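Local coordinates for extracellular solute-binding protein family 5 (Brucella melitensis, PDB 4ONY), which probably captures peptides or similar solutes in the periplasm as the substrate-binding component of an ABC transporter, at residues Ala382-Val387 against Val550-Asp555; Gly312-Thr317 against Asn515-Ala520. All coordinates share one frame; numbering follows the deposited sequence.

How the contacts relate
Contact 2 is the more deeply buried of the two: there the end of strand 310-315, an inner strand of a mixed six-stranded sheet, meets a turn in the loop that leads to helix 522-533. Contact 1 is partly buried and lies where helix 537-553 ends against the start of the short helix 385-389. Their chemistry follows their places: contact 1 mixes valine packing with a salt-bridge network and bridging waters, whereas contact 2 relies on one shared carbonyl and small apolar groups. Their centres lie about 15 Å apart, and they touch where Asp555 O lies against Phe315 CD2. Helix 325-333 borders both.

Contact 1 (Ala382-Val387 against Val550-Asp555); sequences AVREDV and VLISGD
Arg384 reaches across to Asp555 with its guanidinium and carboxylate planes nearly coplanar, 21° apart, although the two side chains cross at about a right angle. The salt bridge runs from Arg384 NH1 to Asp555 OD2 (2.9 Å), met on the syn side and slightly out of the carboxylate plane. A bend at chi3 (59°) in an otherwise extended chain turns the guanidinium so that NE faces Asp386 OD1, 3.0 Å away. Arginine suits this place because its separate N-H groups serve two acids at once, which should fix the rotation of the guanidinium. Two waters lie at its edge: one joins Arg384 NH2 to Ile552 O and Asp555 OD1, the other Arg384 NH1 to Ser553 O.

Closer to the backbone of the same residue, the hydroxyl of Ser553 accepts a nearly straight bond from the N-cap residue, Arg384 N to Ser553 OG at 3.0 Å (169°). The same oxygen donates to Arg549 O, one turn earlier in its own helix; a small hydroxyl suits the place because it can do both. Methyls of Val383 and Val387 close round it. Val383 and Val550 cross at about a right angle, touching through their CG2 methyls (3.8 Å); Val387 CG2 meets Ile552 CG2 at the same separation. Branched residues bring such methyls close to the backbone. A further water bridges Ala382 O and Val550 O.

Around this junction, Leu376 of helix 370-376 packs on Val383 and Val550, helix 522-533 touches Ala382 and Val550, and Gln329 of helix 325-333 borders the Arg384-Asp555 pair.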
# COMPACT_ATOMS: atom_id res chain seq x y z
N ALA A 382 9.89 -10.51 -24.84
CA ALA A 382 9.16 -9.84 -23.77
C ALA A 382 10.03 -9.00 -22.83
O ALA A 382 9.53 -8.03 -22.25
CB ALA A 382 8.39 -10.85 -22.98
N VAL A 383 11.30 -9.37 -22.70
CA VAL A 383 12.21 -8.69 -21.85
C VAL A 383 13.46 -8.27 -22.63
O VAL A 383 14.02 -9.04 -23.38
CB VAL A 383 12.63 -9.59 -20.68
CG1 VAL A 383 13.63 -8.84 -19.80
CG2 VAL A 383 11.39 -10.01 -19.90
N ARG A 384 13.82 -7.01 -22.48
CA ARG A 384 14.94 -6.42 -23.18
C ARG A 384 16.21 -6.99 -22.53
O ARG A 384 16.24 -7.25 -21.31
CB ARG A 384 14.86 -4.90 -22.96
CG ARG A 384 15.50 -4.01 -23.97
CD ARG A 384 14.87 -2.62 -24.00
NE ARG A 384 14.98 -1.96 -22.70
CZ ARG A 384 14.01 -1.25 -22.14
NH1 ARG A 384 12.81 -1.11 -22.72
NH2 ARG A 384 14.22 -0.70 -20.94
N GLU A 385 17.24 -7.21 -23.33
CA GLU A 385 18.48 -7.74 -22.84
C GLU A 385 19.03 -6.99 -21.61
O GLU A 385 19.48 -7.62 -20.64
CB GLU A 385 19.56 -7.74 -23.96
CG GLU A 385 20.89 -8.22 -23.45
CD GLU A 385 21.99 -8.31 -24.51
OE1 GLU A 385 22.50 -7.25 -24.99
OE2 GLU A 385 22.38 -9.45 -24.81
N ASP A 386 19.05 -5.66 -21.66
CA ASP A 386 19.58 -4.89 -20.49
C ASP A 386 18.74 -5.11 -19.22
O ASP A 386 19.27 -5.22 -18.12
CB ASP A 386 19.81 -3.38 -20.78
CG ASP A 386 18.54 -2.61 -21.26
OD1 ASP A 386 17.41 -3.18 -21.41
OD2 ASP A 386 18.70 -1.39 -21.50
N VAL A 387 17.45 -5.26 -19.39
CA VAL A 387 16.57 -5.52 -18.23
C VAL A 387 16.79 -6.95 -17.71
O VAL A 387 16.76 -7.17 -16.50
CB VAL A 387 15.09 -5.27 -18.59
CG1 VAL A 387 14.15 -5.65 -17.47
CG2 VAL A 387 14.86 -3.80 -18.94
N VAL A 550 9.18 -7.70 -17.39
CA VAL A 550 8.32 -7.58 -18.55
C VAL A 550 7.66 -6.19 -18.64
O VAL A 550 7.55 -5.61 -19.74
CB VAL A 550 7.22 -8.67 -18.56
CG1 VAL A 550 6.27 -8.44 -19.73
CG2 VAL A 550 7.85 -10.07 -18.61
N LEU A 551 7.23 -5.68 -17.48
CA LEU A 551 6.55 -4.42 -17.42
C LEU A 551 7.49 -3.25 -17.74
O LEU A 551 7.13 -2.35 -18.53
CB LEU A 551 5.90 -4.23 -16.05
CG LEU A 551 4.75 -5.14 -15.67
CD1 LEU A 551 4.33 -4.91 -14.21
CD2 LEU A 551 3.54 -4.93 -16.58
N ILE A 552 8.68 -3.28 -17.18
CA ILE A 552 9.72 -2.30 -17.51
C ILE A 552 10.04 -2.33 -19.02
O ILE A 552 10.21 -1.27 -19.64
CB ILE A 552 11.01 -2.55 -16.73
CG1 ILE A 552 10.80 -2.25 -15.24
CG2 ILE A 552 12.15 -1.67 -17.28
CD1 ILE A 552 11.86 -2.89 -14.34
N SER A 553 10.11 -3.55 -19.58
CA SER A 553 10.51 -3.76 -20.98
C SER A 553 9.43 -3.32 -21.97
O SER A 553 9.70 -3.17 -23.15
CB SER A 553 10.88 -5.20 -21.23
OG SER A 553 12.03 -5.58 -20.48
N GLY A 554 8.21 -3.10 -21.48
CA GLY A 554 7.15 -2.57 -22.29
C GLY A 554 7.07 -1.04 -22.33
O GLY A 554 6.28 -0.50 -23.11
N ASP A 555 7.82 -0.35 -21.49
CA ASP A 555 7.69 1.10 -21.34
C ASP A 555 6.20 1.56 -21.33
O ASP A 555 5.76 2.42 -22.10
CB ASP A 555 8.51 1.84 -22.40
CG ASP A 555 9.99 1.65 -22.19
OD1 ASP A 555 10.58 2.41 -21.37
OD2 ASP A 555 10.56 0.74 -22.82
O HOH W 1 7.42 -6.28 -22.22
O HOH W 2 11.90 0.79 -19.86
O HOH W 3 11.55 -2.43 -24.98

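Contact 2 (Gly312-Thr317 against Asn515-Ala520); sequences GFVFNT and NFAGVA
Thr317 grips the carbonyl of Ala517 twice, through its backbone and its hydroxyl. Thr317 N lies 2.9 Å from Ala517 O, above the carbonyl plane, while Thr317 OG1 donates to Ala517 O at 2.7 Å within that plane. With chi1 at 71°, the hydroxyl sits between backbone N and carbonyl carbon, where it can share the acceptor with its own N-H. Threonine thus suits the spot, supplying a second donor.

A weaker polar contact is Ala517 CA-H against Phe315 O, 3.2 Å between CA and O.

Apolar contact comes from Val314, whose CG1 branch meets Ala517 CB at 3.9 Å and Phe516 CB at 4.1 Å; a small alanine lets the turn come close to the strand.

Within 515-520, a type I turn from Asn515 to Gly518 presents Ala517. The Asn515 amide braces it, OD1 accepting from Val519 N (2.8 Å) and ND2 donating to Val519 O. Gly518 suits its positive phi.

Strand 310-315 runs between strands 484-489 and 557-562 in the sheet, and Arg328 of helix 325-333 touches Phe315 and Thr317; from Ala517 the loop continues to helix 522-533.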
# COMPACT_ATOMS: atom_id res chain seq x y z
N GLY A 312 4.20 7.54 -12.13
CA GLY A 312 4.78 7.65 -13.47
C GLY A 312 3.86 8.30 -14.46
O GLY A 312 2.65 8.39 -14.20
N PHE A 313 4.42 8.72 -15.61
CA PHE A 313 3.57 9.07 -16.74
C PHE A 313 3.16 7.77 -17.37
O PHE A 313 3.96 6.84 -17.46
CB PHE A 313 4.30 9.93 -17.75
CG PHE A 313 4.63 11.30 -17.29
CD1 PHE A 313 3.64 12.27 -17.18
CD2 PHE A 313 5.94 11.65 -17.01
CE1 PHE A 313 3.94 13.56 -16.79
CE2 PHE A 313 6.24 12.98 -16.63
CZ PHE A 313 5.23 13.92 -16.53
N VAL A 314 1.89 7.66 -17.74
CA VAL A 314 1.32 6.47 -18.30
C VAL A 314 0.97 6.68 -19.75
O VAL A 314 0.27 7.62 -20.09
CB VAL A 314 0.05 6.03 -17.55
CG1 VAL A 314 -0.44 4.70 -18.11
CG2 VAL A 314 0.35 5.78 -16.07
N PHE A 315 1.49 5.84 -20.63
CA PHE A 315 1.15 5.87 -22.04
C PHE A 315 -0.13 5.06 -22.25
O PHE A 315 -0.17 3.88 -21.90
CB PHE A 315 2.22 5.17 -22.89
CG PHE A 315 3.59 5.85 -22.88
CD1 PHE A 315 3.85 6.95 -23.71
CD2 PHE A 315 4.61 5.32 -22.12
CE1 PHE A 315 5.11 7.55 -23.74
CE2 PHE A 315 5.87 5.92 -22.13
CZ PHE A 315 6.11 7.04 -22.94
N ASN A 316 -1.15 5.66 -22.87
CA ASN A 316 -2.29 4.86 -23.35
C ASN A 316 -1.96 4.14 -24.65
O ASN A 316 -2.14 4.68 -25.74
CB ASN A 316 -3.56 5.70 -23.55
CG ASN A 316 -4.78 4.85 -23.82
OD1 ASN A 316 -4.71 3.62 -23.89
ND2 ASN A 316 -5.93 5.52 -24.02
N THR A 317 -1.54 2.88 -24.53
CA THR A 317 -1.07 2.08 -25.67
C THR A 317 -2.21 1.78 -26.64
O THR A 317 -1.96 1.38 -27.76
CB THR A 317 -0.36 0.75 -25.29
OG1 THR A 317 -1.28 -0.21 -24.77
CG2 THR A 317 0.78 0.97 -24.30
N ASN A 515 -6.28 -0.85 -15.68
CA ASN A 515 -5.21 -1.08 -16.68
C ASN A 515 -5.09 0.17 -17.55
O ASN A 515 -5.51 0.19 -18.71
CB ASN A 515 -5.58 -2.30 -17.52
CG ASN A 515 -4.44 -2.78 -18.43
OD1 ASN A 515 -3.44 -2.09 -18.68
ND2 ASN A 515 -4.58 -4.00 -18.87
N PHE A 516 -4.53 1.22 -16.98
CA PHE A 516 -4.51 2.52 -17.66
C PHE A 516 -3.65 2.55 -18.90
O PHE A 516 -3.94 3.31 -19.79
CB PHE A 516 -4.14 3.61 -16.66
CG PHE A 516 -5.09 3.67 -15.49
CD1 PHE A 516 -6.47 3.86 -15.68
CD2 PHE A 516 -4.64 3.53 -14.22
CE1 PHE A 516 -7.36 3.90 -14.62
CE2 PHE A 516 -5.53 3.57 -13.14
CZ PHE A 516 -6.86 3.77 -13.34
N ALA A 517 -2.58 1.76 -18.95
CA ALA A 517 -1.74 1.70 -20.15
C ALA A 517 -2.30 0.80 -21.25
O ALA A 517 -1.82 0.87 -22.40
CB ALA A 517 -0.34 1.25 -19.82
N GLY A 518 -3.32 -0.01 -20.93
CA GLY A 518 -3.87 -0.95 -21.89
C GLY A 518 -2.92 -2.11 -22.18
O GLY A 518 -2.77 -2.52 -23.32
N VAL A 519 -2.26 -2.63 -21.14
CA VAL A 519 -1.37 -3.79 -21.31
C VAL A 519 -2.19 -5.03 -21.67
O VAL A 519 -3.24 -5.28 -21.03
CB VAL A 519 -0.57 -4.03 -20.02
CG1 VAL A 519 0.37 -5.22 -20.18
CG2 VAL A 519 0.22 -2.79 -19.68
N ALA A 520 -1.75 -5.77 -22.68
CA ALA A 520 -2.34 -7.08 -23.07
C ALA A 520 -1.30 -7.94 -23.75
O ALA A 520 -1.08 -7.86 -24.96
CB ALA A 520 -3.56 -6.92 -23.99